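Local structure of leucine aminopeptidase 2 (2XQ0) at residues R344-S347 and A348-W352; A469-D472 and N473-L477; A478-W481 and V482-Q486; S496-N499 and A500-K504; F561-F564 and K565-F569. The protein cleaves di- and tripeptides as a zinc-dependent aminopeptidase of the M1 family and also shows low epoxide hydrolase activity in vitro. All coordinates share one frame; numbering follows the deposited sequence.

Contact 1 (R344-S347 and A348-W352)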
# COMPACT_ATOMS: atom_id res chain seq x y z
N ARG A 344 -11.71 -16.00 5.03
CA ARG A 344 -10.45 -15.52 5.58
C ARG A 344 -9.30 -16.41 5.11
O ARG A 344 -8.24 -15.93 4.69
CB ARG A 344 -10.47 -15.48 7.12
CG ARG A 344 -9.07 -15.27 7.72
CD ARG A 344 -9.12 -14.77 9.16
NE ARG A 344 -9.29 -15.85 10.13
CZ ARG A 344 -8.49 -16.02 11.18
NH1 ARG A 344 -7.48 -15.20 11.38
NH2 ARG A 344 -8.70 -17.02 12.03
N HIS A 345 -9.51 -17.72 5.19
CA HIS A 345 -8.49 -18.68 4.83
C HIS A 345 -8.18 -18.65 3.33
O HIS A 345 -7.04 -18.80 2.93
CB HIS A 345 -8.91 -20.08 5.27
CG HIS A 345 -8.76 -20.30 6.74
ND1 HIS A 345 -7.95 -21.29 7.26
CD2 HIS A 345 -9.26 -19.63 7.80
CE1 HIS A 345 -7.99 -21.24 8.58
NE2 HIS A 345 -8.78 -20.24 8.93
N PHE A 346 -9.21 -18.46 2.51
CA PHE A 346 -8.98 -18.33 1.06
C PHE A 346 -8.06 -17.14 0.80
O PHE A 346 -7.12 -17.20 0.01
CB PHE A 346 -10.31 -18.14 0.32
CG PHE A 346 -10.16 -17.98 -1.17
CD1 PHE A 346 -9.83 -19.06 -1.98
CD2 PHE A 346 -10.31 -16.74 -1.76
CE1 PHE A 346 -9.67 -18.90 -3.34
CE2 PHE A 346 -10.17 -16.58 -3.13
CZ PHE A 346 -9.84 -17.66 -3.92
N SER A 347 -8.32 -16.03 1.46
CA SER A 347 -7.48 -14.85 1.27
C SER A 347 -6.02 -15.15 1.68
O SER A 347 -5.08 -14.73 1.00
CB SER A 347 -8.09 -13.66 2.05
OG SER A 347 -7.20 -12.56 2.10
N ALA A 348 -5.83 -15.92 2.75
CA ALA A 348 -4.49 -16.26 3.23
C ALA A 348 -3.78 -17.17 2.25
O ALA A 348 -2.56 -17.13 2.11
CB ALA A 348 -4.56 -16.96 4.60
N LEU A 349 -4.55 -18.00 1.56
CA LEU A 349 -4.01 -18.95 0.59
C LEU A 349 -3.50 -18.22 -0.62
O LEU A 349 -2.48 -18.60 -1.18
CB LEU A 349 -5.09 -19.92 0.11
CG LEU A 349 -5.48 -21.11 0.97
CD1 LEU A 349 -6.73 -21.77 0.38
CD2 LEU A 349 -4.34 -22.11 1.07
N ILE A 350 -4.24 -17.22 -1.07
CA ILE A 350 -3.76 -16.41 -2.18
C ILE A 350 -2.50 -15.66 -1.73
O ILE A 350 -1.53 -15.59 -2.48
CB ILE A 350 -4.80 -15.39 -2.68
CG1 ILE A 350 -6.13 -16.06 -3.05
CG2 ILE A 350 -4.24 -14.59 -3.86
CD1 ILE A 350 -6.00 -17.25 -3.95
N GLY A 351 -2.52 -15.11 -0.52
CA GLY A 351 -1.36 -14.43 0.05
C GLY A 351 -0.13 -15.32 0.16
O GLY A 351 1.00 -14.87 -0.05
N TRP A 352 -0.34 -16.59 0.47
CA TRP A 352 0.76 -17.55 0.53
C TRP A 352 1.45 -17.68 -0.82
O TRP A 352 2.67 -17.67 -0.90
CB TRP A 352 0.28 -18.93 1.03
CG TRP A 352 1.40 -19.92 1.17
CD1 TRP A 352 1.77 -20.88 0.26
CD2 TRP A 352 2.30 -20.04 2.27
NE1 TRP A 352 2.83 -21.60 0.76
CE2 TRP A 352 3.18 -21.10 1.98
CE3 TRP A 352 2.43 -19.36 3.49
CZ2 TRP A 352 4.19 -21.49 2.86
CZ3 TRP A 352 3.45 -19.74 4.35
CH2 TRP A 352 4.31 -20.80 4.03
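Ile350 lies one helical turn beyond Phe346 and packs over its ring. Its CB is 3.7 Å from the carbonyl O of Ser347. From CB, the first torsion sets CG1 anti to the carbonyl carbon (chi1 -54°), reaching back to the preceding turn, where CG1 comes within 3.4 Å of Phe346 O. The same CG1 stands above one face of the phenyl ring, shifted toward the rim, and makes a CH-pi contact 4.3 Å from the centroid of the Phe346 ring. Beyond it, CD1 ends 3.9 Å from Phe346 CZ, with CE1 slightly farther off. Leu513 of helix 508-519 touches both side chains.

Beneath them runs regular alpha-helical bonding: Ile350 N reaches Phe346 O at 3.1 Å with an N-H...O angle of 162°, and Gly351 N meets Ser347 O at 3.0 Å. Phe346 O takes a second, weak bond from Leu349 N, whose main acceptor is His345 O. This is part of helix 341-360 in the M1 peptidase domain, packed against helix 321-339, the carrier of the zinc ligand Glu324. The polar side chains have partners outside these residues. Arg344 forms salt bridges with Glu341 and Glu401, and Ser347 OG is hydrogen-bonded to Arg332 NE. On a further side of the helix, His345 ND1 is hydrogen-bonded to the backbone N of Ile467, while Ala348 and Leu349 both touch Phe466.

Contact 2 (A469-D472 and N473-L477)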
# COMPACT_ATOMS: atom_id res chain seq x y z
N ALA A 469 -11.41 -25.01 1.34
CA ALA A 469 -12.74 -25.18 0.76
C ALA A 469 -13.04 -24.32 -0.48
O ALA A 469 -13.45 -24.84 -1.50
CB ALA A 469 -13.81 -24.96 1.82
N LEU A 470 -12.82 -23.01 -0.40
CA LEU A 470 -13.21 -22.12 -1.50
C LEU A 470 -12.24 -22.10 -2.68
O LEU A 470 -12.45 -21.38 -3.66
CB LEU A 470 -13.46 -20.69 -1.01
CG LEU A 470 -14.57 -20.57 0.03
CD1 LEU A 470 -14.68 -19.15 0.54
CD2 LEU A 470 -15.91 -21.07 -0.53
N ALA A 471 -11.16 -22.88 -2.58
CA ALA A 471 -10.17 -22.99 -3.65
C ALA A 471 -10.22 -24.35 -4.34
O ALA A 471 -9.71 -24.51 -5.46
CB ALA A 471 -8.77 -22.74 -3.12
N ASP A 472 -10.83 -25.33 -3.68
CA ASP A 472 -10.84 -26.70 -4.18
C ASP A 472 -11.55 -26.85 -5.52
O ASP A 472 -11.06 -27.51 -6.43
CB ASP A 472 -11.47 -27.62 -3.14
CG ASP A 472 -10.59 -27.81 -1.92
OD1 ASP A 472 -9.35 -27.72 -2.06
OD2 ASP A 472 -11.14 -28.05 -0.82
N ASN A 473 -12.74 -26.28 -5.61
CA ASN A 473 -13.48 -26.20 -6.87
C ASN A 473 -12.64 -25.56 -7.98
O ASN A 473 -12.63 -26.03 -9.13
CB ASN A 473 -14.73 -25.36 -6.62
CG ASN A 473 -14.48 -24.27 -5.56
OD1 ASN A 473 -13.80 -23.28 -5.81
ND2 ASN A 473 -15.03 -24.48 -4.35
N VAL A 474 -11.92 -24.50 -7.63
CA VAL A 474 -11.08 -23.78 -8.59
C VAL A 474 -9.96 -24.65 -9.07
O VAL A 474 -9.74 -24.80 -10.28
CB VAL A 474 -10.49 -22.52 -7.94
CG1 VAL A 474 -9.49 -21.87 -8.87
CG2 VAL A 474 -11.61 -21.56 -7.57
N TYR A 475 -9.23 -25.24 -8.13
CA TYR A 475 -8.15 -26.15 -8.47
C TYR A 475 -8.64 -27.33 -9.32
O TYR A 475 -8.00 -27.69 -10.30
CB TYR A 475 -7.47 -26.66 -7.19
CG TYR A 475 -6.68 -25.59 -6.47
CD1 TYR A 475 -5.91 -24.67 -7.17
CD2 TYR A 475 -6.68 -25.50 -5.08
CE1 TYR A 475 -5.18 -23.69 -6.51
CE2 TYR A 475 -5.95 -24.53 -4.41
CZ TYR A 475 -5.20 -23.63 -5.13
OH TYR A 475 -4.47 -22.66 -4.47
N GLN A 476 -9.76 -27.93 -8.95
CA GLN A 476 -10.30 -29.02 -9.75
C GLN A 476 -10.54 -28.64 -11.21
O GLN A 476 -10.17 -29.38 -12.11
CB GLN A 476 -11.58 -29.58 -9.14
CG GLN A 476 -11.34 -30.28 -7.82
CD GLN A 476 -12.62 -30.75 -7.18
OE1 GLN A 476 -13.60 -31.06 -7.87
NE2 GLN A 476 -12.64 -30.80 -5.85
N LEU A 477 -11.16 -27.49 -11.45
CA LEU A 477 -11.46 -27.07 -12.81
C LEU A 477 -10.19 -26.82 -13.61
O LEU A 477 -10.08 -27.28 -14.74
CB LEU A 477 -12.34 -25.82 -12.83
CG LEU A 477 -12.85 -25.40 -14.21
CD1 LEU A 477 -13.75 -26.49 -14.80
CD2 LEU A 477 -13.59 -24.08 -14.12
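Tyr475 lays its ring alongside Ala471, one turn earlier in the helix. The nearest side-chain atoms are Tyr475 CE2 and Ala471 CB, 3.6 Å apart, and CD2 of the ring passes 3.2 Å from Ala471 O. That oxygen is gripped by Tyr475 N at 2.8 Å in an almost straight bond, with an N-H...O angle of 173°, so backbone and ring of one residue close on the same peptide group. The next residue along repeats the pattern: Gln476 N binds Asp472 O at 2.9 Å, while Gln476 CG packs 3.1 Å from this carbonyl oxygen.

Asn473 folds back over the preceding residues, its side chain seated among Ala469, Leu470, Ala471 and Asp472. An unusual first torsion, chi1 32°, keeps CG close in between the backbone N and the carbonyl carbon, and from there OD1 accepts a weak hydrogen bond from Val474 N.

Farther out, Asp472 OD1 is hydrogen-bonded to Thr468 OG1, four residues earlier, and Leu470 O is hydrogen-bonded to Gln510 NE2. The contact thus forms the early part of helix 469-484. Helix 508-519 flanks it, meeting Asn473 through Gln510, Val474 and Leu477 through Phe514, and Tyr475 through Thr517; the Tyr475 ring also stacks with His523. Leu470 rests on Pro342 and Thr343 of helix 341-360.

Contact 3 (A478-W481 and V482-Q486)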
# COMPACT_ATOMS: atom_id res chain seq x y z
N ALA A 478 -9.25 -26.07 -13.04
CA ALA A 478 -8.00 -25.80 -13.76
C ALA A 478 -7.32 -27.12 -14.14
O ALA A 478 -6.88 -27.28 -15.28
CB ALA A 478 -7.06 -24.92 -12.93
N ASP A 479 -7.26 -28.05 -13.20
CA ASP A 479 -6.75 -29.38 -13.51
C ASP A 479 -7.52 -30.01 -14.68
O ASP A 479 -6.92 -30.51 -15.64
CB ASP A 479 -6.81 -30.28 -12.26
CG ASP A 479 -5.94 -29.76 -11.13
OD1 ASP A 479 -5.09 -28.88 -11.38
OD2 ASP A 479 -6.09 -30.24 -9.98
N LYS A 480 -8.84 -29.97 -14.61
CA LYS A 480 -9.70 -30.55 -15.65
C LYS A 480 -9.44 -29.92 -17.02
O LYS A 480 -9.38 -30.63 -18.03
CB LYS A 480 -11.18 -30.39 -15.27
CG LYS A 480 -12.15 -31.11 -16.19
CD LYS A 480 -13.61 -30.75 -15.86
CE LYS A 480 -14.59 -31.38 -16.85
NZ LYS A 480 -16.00 -30.91 -16.66
N TRP A 481 -9.31 -28.60 -17.06
CA TRP A 481 -8.97 -27.90 -18.30
C TRP A 481 -7.61 -28.33 -18.83
O TRP A 481 -7.46 -28.54 -20.02
CB TRP A 481 -9.00 -26.37 -18.12
CG TRP A 481 -10.33 -25.81 -18.49
CD1 TRP A 481 -11.35 -25.48 -17.65
CD2 TRP A 481 -10.80 -25.56 -19.82
NE1 TRP A 481 -12.43 -25.01 -18.37
CE2 TRP A 481 -12.11 -25.05 -19.71
CE3 TRP A 481 -10.24 -25.72 -21.09
CZ2 TRP A 481 -12.87 -24.70 -20.82
CZ3 TRP A 481 -10.99 -25.36 -22.19
CH2 TRP A 481 -12.29 -24.86 -22.05
N VAL A 482 -6.63 -28.44 -17.94
CA VAL A 482 -5.29 -28.84 -18.38
C VAL A 482 -5.34 -30.22 -19.03
O VAL A 482 -4.67 -30.46 -20.04
CB VAL A 482 -4.27 -28.82 -17.23
CG1 VAL A 482 -2.95 -29.41 -17.68
CG2 VAL A 482 -4.04 -27.39 -16.75
N GLU A 483 -6.14 -31.11 -18.45
CA GLU A 483 -6.24 -32.48 -18.92
C GLU A 483 -6.97 -32.57 -20.27
O GLU A 483 -6.49 -33.20 -21.20
CB GLU A 483 -6.99 -33.33 -17.88
CG GLU A 483 -6.61 -34.81 -17.88
CD GLU A 483 -5.21 -35.06 -17.32
OE1 GLU A 483 -4.42 -34.10 -17.23
OE2 GLU A 483 -4.91 -36.22 -16.96
N MET A 484 -8.13 -31.93 -20.34
CA MET A 484 -9.00 -32.00 -21.51
C MET A 484 -8.40 -31.33 -22.74
O MET A 484 -8.75 -31.66 -23.87
CB MET A 484 -10.37 -31.41 -21.18
CG MET A 484 -11.13 -32.24 -20.15
SD MET A 484 -11.34 -33.94 -20.72
CE MET A 484 -11.34 -34.81 -19.14
N ALA A 485 -7.49 -30.39 -22.51
CA ALA A 485 -6.79 -29.68 -23.58
C ALA A 485 -5.98 -30.66 -24.43
O ALA A 485 -5.73 -30.40 -25.61
CB ALA A 485 -5.87 -28.62 -22.99
N GLN A 486 -5.60 -31.78 -23.83
CA GLN A 486 -4.78 -32.79 -24.49
C GLN A 486 -5.65 -33.92 -25.04
O GLN A 486 -5.15 -34.84 -25.68
CB GLN A 486 -3.74 -33.36 -23.52
CG GLN A 486 -2.90 -32.30 -22.80
CD GLN A 486 -2.39 -32.79 -21.46
OE1 GLN A 486 -2.50 -32.10 -20.45
NE2 GLN A 486 -1.86 -34.01 -21.43
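The indole of Trp481, whose backbone O receives the N-H of Ala485, is engaged by partners from elsewhere in the fold. Phe498 stacks on it, and Tyr547 meets it with the ring planes inclined at about 65°. Tyr547 also gives the indole a polar partner, its OH being hydrogen-bonded to Trp481 NE1. The carboxylate of Asp479 is likewise held from outside, OD1 being hydrogen-bonded to the backbone N of His523.

These residues belong to the later part of helix 469-484, which packs on helix 508-519 through Ala478 and on helix 537-546 through Trp481 and Ala485. Along the helix itself, the side chains of the later turn press against carbonyl oxygens of the earlier one. Val482 CG2, anti to its carbonyl carbon, touches Ala478 O at 3.2 Å, and Met484 CG approaches Lys480 O equally closely, at 3.2 Å. The CG atoms of Lys480 and Met484 lie 4.2 Å apart, an apolar touch between successive turns. The Met484 chain bends at chi2 (-57°) and again at chi3, and its side chain touches Phe498.

The backbone bonding stays alpha-helical: Val482 N to Ala478 O at 2.9 Å, Glu483 N to Asp479 O at 3.0 Å and Met484 N to Lys480 O at 2.9 Å. The bond from Ala485 N to Trp481 O is longer, 3.1 Å, and more bent, with an N-H...O angle of 143°.

Contact 4 (S496-N499 and A500-K504)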
# COMPACT_ATOMS: atom_id res chain seq x y z
N SER A 496 -19.14 -29.87 -24.98
CA SER A 496 -19.75 -31.05 -24.35
C SER A 496 -19.19 -31.31 -22.96
O SER A 496 -19.90 -31.80 -22.09
CB SER A 496 -19.58 -32.29 -25.24
OG SER A 496 -20.32 -32.14 -26.43
N GLU A 497 -17.92 -30.98 -22.74
CA GLU A 497 -17.30 -31.14 -21.43
C GLU A 497 -17.53 -29.93 -20.52
O GLU A 497 -17.73 -30.06 -19.30
CB GLU A 497 -15.79 -31.39 -21.57
CG GLU A 497 -15.37 -32.83 -21.39
CD GLU A 497 -15.53 -33.31 -19.95
OE1 GLU A 497 -16.66 -33.65 -19.56
OE2 GLU A 497 -14.52 -33.35 -19.22
N PHE A 498 -17.48 -28.74 -21.11
CA PHE A 498 -17.47 -27.51 -20.33
C PHE A 498 -18.66 -26.62 -20.65
O PHE A 498 -19.12 -26.58 -21.78
CB PHE A 498 -16.18 -26.73 -20.63
CG PHE A 498 -14.91 -27.48 -20.27
CD1 PHE A 498 -14.49 -27.57 -18.95
CD2 PHE A 498 -14.13 -28.06 -21.26
CE1 PHE A 498 -13.32 -28.25 -18.62
CE2 PHE A 498 -12.95 -28.74 -20.93
CZ PHE A 498 -12.54 -28.83 -19.61
N ASN A 499 -19.15 -25.89 -19.65
CA ASN A 499 -20.00 -24.75 -19.97
C ASN A 499 -20.07 -23.66 -18.90
O ASN A 499 -19.62 -23.83 -17.77
CB ASN A 499 -21.38 -25.18 -20.47
CG ASN A 499 -21.74 -24.52 -21.80
OD1 ASN A 499 -21.27 -24.95 -22.86
ND2 ASN A 499 -22.56 -23.48 -21.75
N ALA A 500 -20.63 -22.52 -19.29
CA ALA A 500 -20.68 -21.34 -18.44
C ALA A 500 -21.08 -21.71 -17.02
O ALA A 500 -20.73 -21.03 -16.06
CB ALA A 500 -21.67 -20.33 -19.02
N ILE A 501 -21.81 -22.81 -16.90
CA ILE A 501 -22.30 -23.28 -15.61
C ILE A 501 -21.18 -23.50 -14.59
O ILE A 501 -21.40 -23.32 -13.38
CB ILE A 501 -23.08 -24.60 -15.76
CG1 ILE A 501 -24.17 -24.47 -16.83
CG2 ILE A 501 -23.67 -25.01 -14.42
CD1 ILE A 501 -23.65 -24.46 -18.26
N ASP A 502 -20.01 -23.92 -15.05
CA ASP A 502 -19.00 -24.38 -14.09
C ASP A 502 -18.30 -23.25 -13.34
O ASP A 502 -17.68 -23.48 -12.30
CB ASP A 502 -18.01 -25.40 -14.68
CG ASP A 502 -17.52 -25.02 -16.05
OD1 ASP A 502 -17.26 -25.93 -16.89
OD2 ASP A 502 -17.39 -23.80 -16.29
N ILE A 503 -18.43 -22.02 -13.83
CA ILE A 503 -17.89 -20.87 -13.10
C ILE A 503 -18.97 -19.93 -12.59
O ILE A 503 -18.67 -18.90 -11.99
CB ILE A 503 -16.86 -20.10 -13.93
CG1 ILE A 503 -17.53 -19.40 -15.11
CG2 ILE A 503 -15.74 -21.03 -14.39
CD1 ILE A 503 -16.58 -18.54 -15.93
N LYS A 504 -20.23 -20.29 -12.83
CA LYS A 504 -21.37 -19.51 -12.36
C LYS A 504 -21.26 -19.14 -10.88
O LYS A 504 -21.74 -18.09 -10.47
CB LYS A 504 -22.68 -20.27 -12.61
CG LYS A 504 -23.88 -19.70 -11.85
CD LYS A 504 -25.11 -20.59 -11.97
CE LYS A 504 -25.74 -20.51 -13.35
NZ LYS A 504 -26.96 -21.36 -13.47
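Asp502 turns its carboxylate back onto the backbone of Asn499 because chi1, at 44°, holds CG between the N and the carbonyl carbon of its own residue. The chain helps to bring the groups together. Phe498 and Asn499 are extended after helix 491-497 has ended, whereas Ala500 and Ile501 have helical backbone angles and reverse the direction. The result is a beta turn closed by Asp502 N and Asn499 O, 2.7 Å apart, with a nearly straight N-H...O angle of 174°. In the opposite sense, Asn499 N gives a weak hydrogen bond of 3.3 Å to Asp502 OD1.

The same OD1 lies in the plane of the Phe498 ring, at its edge and 3.8 Å from CD1, with ring and carboxylate planes 65° apart. Ile501 lays the end of its longer branch across Asn499, CD1 lying against CB of the asparagine, although the modelled spacing there is too short to be trusted. Ile503 touches Tyr547, Asn550 and Ile551, placing the turn against helix 548-552 in the connection to helix 508-519.

The Asp502 carboxylate divides its oxygens, OD1 toward a backbone N-H and a ring edge, OD2 into a hydrogen bond with Tyr547 OH. Asp502 OD2 also comes within 2.7 Å of Asn499 O, the carbonyl oxygen that takes the turn's own N-H. The carboxylate therefore meets donors and a carbonyl oxygen at once, and its surroundings are electrostatically mixed.

Contact 5 (F561-F564 and K565-F569)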
# COMPACT_ATOMS: atom_id res chain seq x y z
N PHE A 561 -7.34 -8.50 -16.19
CA PHE A 561 -5.89 -8.62 -16.30
C PHE A 561 -5.49 -10.07 -16.48
O PHE A 561 -4.68 -10.38 -17.35
CB PHE A 561 -5.17 -8.07 -15.08
CG PHE A 561 -3.70 -8.39 -15.06
CD1 PHE A 561 -2.79 -7.55 -15.70
CD2 PHE A 561 -3.23 -9.54 -14.45
CE1 PHE A 561 -1.44 -7.85 -15.71
CE2 PHE A 561 -1.88 -9.84 -14.45
CZ PHE A 561 -0.98 -8.99 -15.09
N LYS A 562 -6.04 -10.95 -15.65
CA LYS A 562 -5.78 -12.38 -15.74
C LYS A 562 -6.19 -12.93 -17.10
O LYS A 562 -5.47 -13.72 -17.70
CB LYS A 562 -6.52 -13.12 -14.64
CG LYS A 562 -5.99 -12.82 -13.26
CD LYS A 562 -4.56 -13.28 -13.13
CE LYS A 562 -4.01 -12.95 -11.76
NZ LYS A 562 -2.58 -13.29 -11.65
N MET A 563 -7.36 -12.50 -17.58
CA MET A 563 -7.83 -12.89 -18.91
C MET A 563 -6.78 -12.54 -19.95
O MET A 563 -6.44 -13.35 -20.80
CB MET A 563 -9.14 -12.19 -19.27
CG MET A 563 -9.50 -12.31 -20.75
SD MET A 563 -10.75 -11.15 -21.32
CE MET A 563 -9.89 -9.59 -21.12
N PHE A 564 -6.27 -11.32 -19.89
CA PHE A 564 -5.21 -10.92 -20.82
C PHE A 564 -3.99 -11.82 -20.67
O PHE A 564 -3.42 -12.28 -21.67
CB PHE A 564 -4.85 -9.45 -20.63
CG PHE A 564 -5.74 -8.52 -21.39
CD1 PHE A 564 -5.83 -8.61 -22.77
CD2 PHE A 564 -6.47 -7.55 -20.74
CE1 PHE A 564 -6.65 -7.75 -23.48
CE2 PHE A 564 -7.28 -6.67 -21.46
CZ PHE A 564 -7.37 -6.77 -22.82
N LYS A 565 -3.60 -12.10 -19.43
CA LYS A 565 -2.42 -12.92 -19.17
C LYS A 565 -2.61 -14.36 -19.67
O LYS A 565 -1.71 -14.93 -20.29
CB LYS A 565 -2.09 -12.91 -17.68
CG LYS A 565 -0.82 -13.66 -17.32
CD LYS A 565 -0.67 -13.77 -15.81
CE LYS A 565 0.64 -14.40 -15.42
NZ LYS A 565 0.74 -14.63 -13.95
N PHE A 566 -3.78 -14.94 -19.43
CA PHE A 566 -4.04 -16.26 -19.99
C PHE A 566 -3.92 -16.21 -21.51
O PHE A 566 -3.37 -17.12 -22.12
CB PHE A 566 -5.41 -16.80 -19.63
CG PHE A 566 -5.75 -18.08 -20.33
CD1 PHE A 566 -5.15 -19.28 -19.94
CD2 PHE A 566 -6.65 -18.10 -21.39
CE1 PHE A 566 -5.46 -20.48 -20.58
CE2 PHE A 566 -6.96 -19.30 -22.03
CZ PHE A 566 -6.37 -20.48 -21.63
N GLN A 567 -4.46 -15.15 -22.10
CA GLN A 567 -4.42 -14.97 -23.54
C GLN A 567 -2.98 -14.94 -24.03
O GLN A 567 -2.66 -15.48 -25.10
CB GLN A 567 -5.17 -13.70 -23.96
CG GLN A 567 -6.68 -13.87 -23.99
CD GLN A 567 -7.41 -12.58 -24.30
OE1 GLN A 567 -6.79 -11.55 -24.53
NE2 GLN A 567 -8.74 -12.64 -24.30
N ILE A 568 -2.10 -14.32 -23.24
CA ILE A 568 -0.69 -14.21 -23.60
C ILE A 568 0.03 -15.55 -23.45
O ILE A 568 0.76 -15.99 -24.34
CB ILE A 568 0.04 -13.14 -22.76
CG1 ILE A 568 -0.55 -11.75 -23.02
CG2 ILE A 568 1.53 -13.14 -23.06
CD1 ILE A 568 -0.63 -11.38 -24.49
N PHE A 569 -0.19 -16.20 -22.31
CA PHE A 569 0.37 -17.52 -22.03
C PHE A 569 -0.05 -18.53 -23.11
O PHE A 569 0.66 -19.50 -23.37
CB PHE A 569 -0.06 -18.00 -20.64
CG PHE A 569 0.97 -17.75 -19.57
CD1 PHE A 569 1.15 -16.47 -19.05
CD2 PHE A 569 1.75 -18.78 -19.08
CE1 PHE A 569 2.09 -16.24 -18.06
CE2 PHE A 569 2.70 -18.56 -18.09
CZ PHE A 569 2.87 -17.28 -17.58
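Met563 and Gln567 run side by side from successive turns of the helix, pointing the same way, while Phe564 crosses the glutamine obliquely. Gln567 has CG anti to its carbonyl carbon (chi1 -79°) and an extended chain beyond, which carries the amide to Met563 on its NE2 side and to Phe564 on its OE1 side. Its NE2 lies 3.6 Å from Met563 CG and 3.9 Å from Met563 SD. Its OE1 approaches Phe564 CD1 at 3.6 Å, with the amide and ring planes almost perpendicular, 88° apart. Met563 curls at its last torsion so that its methyl carbon CE lies over the centre of one face of the Phe564 ring, 3.9 Å above the plane.

The backbone beneath is regular alpha helix: Gln567 N bonds Met563 O at 3.0 Å, Phe566 N bonds Lys562 O at 2.7 Å, and Ile568 N bonds Phe564 O at 2.9 Å. Helix 557-569 belongs to the helical C-terminal domain. Helix 576-582 covers Phe564, with Trp582 meeting its ring, and helix 537-546 packs on Phe566 and Gln567.

On another side, Lys562 and Lys565 bring their NZ atoms to 4.3 Å of each other, gathered round Glu516, with which each makes a long, weak ion pair; this carboxylate probably offsets their charges. The glutamine is less well served: OE1 is buried against the Phe564 ring without a hydrogen-bonding partner in the model.

In the fold
Contacts 1 to 3 run outward from the catalytic domain. Contact 1 is nearest the active site, with Ser347 about 9 Å from bound bestatin and about 13 Å from the zinc ion (nearest side-chain atoms). It touches contact 2 through Phe346 CE1, 3.9 Å from Ala471 CB. Contacts 2 and 3 are successive parts of helix 469-484, their centres 14 Å apart, and contact 4 packs against both: Leu477 CD2 lies 3.7 Å from Ile503 CG2, and Lys480 NZ probably bonds Glu497 O at 3.3 Å. Contact 5 touches none of the others; contact 3 comes closest, about 7 Å between nearest atoms.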